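Local coordinates for protein alpha-galactosidase 1 (Saccharomyces cerevisiae, PDB 3LRM) that hydrolyses terminal, non-reducing alpha-D-galactose residues from alpha-D-galactosides such as galactose oligosaccharides, galactomannans and galactolipids, at residues 208-213 / 237-242. The protein carries 2 engineered substitutions. Sequence-based numbering, arbitrary orientation.
Sequences GDVTAE and CSIMNI. With GLA (alpha-D-galactopyranose), chain K.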
loop_
_atom_site.group_PDB
_atom_site.type_symbol
_atom_site.label_atom_id
_atom_site.label_comp_id
_atom_site.label_asym_id
_atom_site.label_seq_id
_atom_site.Cartn_x
_atom_site.Cartn_y
_atom_site.Cartn_z
ATOM N N GLY A 208 10.324 -14.619 0.447
ATOM C CA GLY A 208 11.649 -14.709 -0.146
ATOM C C GLY A 208 12.476 -15.782 0.535
ATOM O O GLY A 208 12.113 -16.275 1.603
ATOM N N ASP A 209 13.597 -16.131 -0.082
ATOM C CA ASP A 209 14.421 -17.252 0.357
ATOM C C ASP A 209 14.857 -17.185 1.809
ATOM O O ASP A 209 15.210 -16.126 2.319
ATOM C CB ASP A 209 15.660 -17.391 -0.526
ATOM C CG ASP A 209 15.323 -17.629 -1.989
ATOM O OD1 ASP A 209 14.128 -17.640 -2.359
ATOM O OD2 ASP A 209 16.276 -17.800 -2.776
ATOM N N VAL A 210 14.839 -18.341 2.462
ATOM C CA VAL A 210 15.330 -18.479 3.829
ATOM C C VAL A 210 16.862 -18.493 3.841
ATOM O O VAL A 210 17.502 -18.741 2.813
ATOM C CB VAL A 210 14.739 -19.755 4.515
ATOM C CG1 VAL A 210 15.324 -21.040 3.910
ATOM C CG2 VAL A 210 14.919 -19.706 6.030
ATOM N N THR A 211 17.435 -18.199 4.999
ATOM C CA THR A 211 18.869 -18.277 5.197
ATOM C C THR A 211 19.133 -18.907 6.562
ATOM O O THR A 211 18.226 -18.990 7.395
ATOM C CB THR A 211 19.530 -16.890 5.084
ATOM O OG1 THR A 211 20.951 -17.033 5.158
ATOM C CG2 THR A 211 19.046 -15.945 6.186
ATOM N N ALA A 212 20.365 -19.352 6.792
ATOM C CA ALA A 212 20.725 -19.955 8.071
ATOM C C ALA A 212 20.881 -18.913 9.185
ATOM O O ALA A 212 21.895 -18.861 9.869
ATOM C CB ALA A 212 21.980 -20.814 7.926
ATOM N N GLU A 213 19.859 -18.080 9.351
ATOM C CA GLU A 213 19.773 -17.118 10.451
ATOM C C GLU A 213 18.412 -17.268 11.122
ATOM O O GLU A 213 17.386 -17.367 10.453
ATOM C CB GLU A 213 19.940 -15.680 9.948
ATOM C CG GLU A 213 21.300 -15.362 9.323
ATOM C CD GLU A 213 22.421 -15.235 10.340
ATOM O OE1 GLU A 213 22.144 -14.857 11.499
ATOM O OE2 GLU A 213 23.583 -15.506 9.968
ATOM N N CYS A 237 16.063 -13.939 4.118
ATOM C CA CYS A 237 15.112 -13.723 5.189
ATOM C C CYS A 237 15.391 -14.727 6.293
ATOM O O CYS A 237 15.744 -15.877 6.024
ATOM C CB CYS A 237 13.691 -13.882 4.658
ATOM S SG CYS A 237 13.336 -12.796 3.278
ATOM N N SER A 238 15.250 -14.278 7.534
ATOM C CA SER A 238 15.495 -15.130 8.694
ATOM C C SER A 238 14.354 -16.117 8.910
ATOM O O SER A 238 13.237 -15.905 8.427
ATOM C CB SER A 238 15.667 -14.286 9.949
ATOM O OG SER A 238 14.420 -13.758 10.354
ATOM N N ILE A 239 14.648 -17.183 9.650
ATOM C CA ILE A 239 13.660 -18.202 10.002
ATOM C C ILE A 239 12.429 -17.587 10.673
ATOM O O ILE A 239 11.301 -17.924 10.322
ATOM C CB ILE A 239 14.294 -19.331 10.867
ATOM C CG1 ILE A 239 15.222 -20.193 9.999
ATOM C CG2 ILE A 239 13.229 -20.202 11.517
ATOM C CD1 ILE A 239 16.354 -20.874 10.758
ATOM N N MET A 240 12.650 -16.672 11.614
ATOM C CA MET A 240 11.544 -15.996 12.305
ATOM C C MET A 240 10.798 -14.996 11.436
ATOM O O MET A 240 9.605 -14.800 11.624
ATOM C CB MET A 240 12.005 -15.349 13.611
ATOM C CG MET A 240 12.273 -16.364 14.715
ATOM S SD MET A 240 10.826 -17.337 15.157
ATOM C CE MET A 240 9.909 -16.137 16.120
ATOM N N ASN A 241 11.501 -14.382 10.484
ATOM C CA ASN A 241 10.881 -13.486 9.517
ATOM C C ASN A 241 9.833 -14.204 8.669
ATOM O O ASN A 241 8.742 -13.673 8.430
ATOM C CB ASN A 241 11.950 -12.845 8.634
ATOM C CG ASN A 241 11.375 -11.886 7.611
ATOM O OD1 ASN A 241 10.947 -12.297 6.531
ATOM N ND2 ASN A 241 11.382 -10.596 7.934
ATOM N N ILE A 242 10.169 -15.413 8.231
ATOM C CA ILE A 242 9.296 -16.200 7.361
ATOM C C ILE A 242 8.136 -16.816 8.132
ATOM O O ILE A 242 7.001 -16.782 7.663
ATOM C CB ILE A 242 10.094 -17.271 6.561
ATOM C CG1 ILE A 242 11.062 -16.576 5.597
ATOM C CG2 ILE A 242 9.159 -18.207 5.802
ATOM C CD1 ILE A 242 12.001 -17.504 4.876
HETATM C C1 GLA K . 15.007 -18.624 -6.676
HETATM C C2 GLA K . 14.378 -19.549 -5.637
HETATM C C3 GLA K . 15.474 -20.361 -4.934
HETATM C C4 GLA K . 16.363 -21.084 -5.953
HETATM C C5 GLA K . 16.863 -20.093 -7.015
HETATM C C6 GLA K . 17.720 -20.749 -8.095
HETATM O O2 GLA K . 13.623 -18.769 -4.702
HETATM O O3 GLA K . 14.902 -21.300 -4.014
HETATM O O4 GLA K . 15.618 -22.146 -6.561
HETATM O O5 GLA K . 15.745 -19.425 -7.613
HETATM O O6 GLA K . 18.650 -19.807 -8.639
#
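An extended tail on I242 (chi2 173°) and a V210 chi1 of 70°, which puts CG1 between the backbone N and the carbonyl carbon and CG2 anti to N, bring the two side chains together nearly at right angles, I242 CD1 lying 3.6 Å from V210 CB. The contact belongs to the (beta/alpha)8 barrel of this GH27 enzyme, where the long loop after strand 203-205 folds back on the start of helix 239-246. Branched aliphatic residues suit this buried seam: I239 CG1 adds a second apolar touch, 4.0 Å from V210 CG2. In a single beta bridge between V210 and C237, C237 N donates to D209 O at 3.0 Å, while T211 N makes a weak return bond to C237 O. C237 is also tied to C221 by a disulfide, which staples the bridge to the intervening loop. D209, the proton donor, has its CB directed away from the helix segment, and its carboxylate reaches the galactose. Its OD1 accepts from O2 of the sugar at 2.6 Å and forms a salt bridge with R205. An alanine here would remove the proton donor and would probably leave O2 and R205 without their shared partner. At the helix start, S238 serves as N-cap, its OG accepting from N241 N; next, I239 N points almost straight at E213 O, 2.9 Å away.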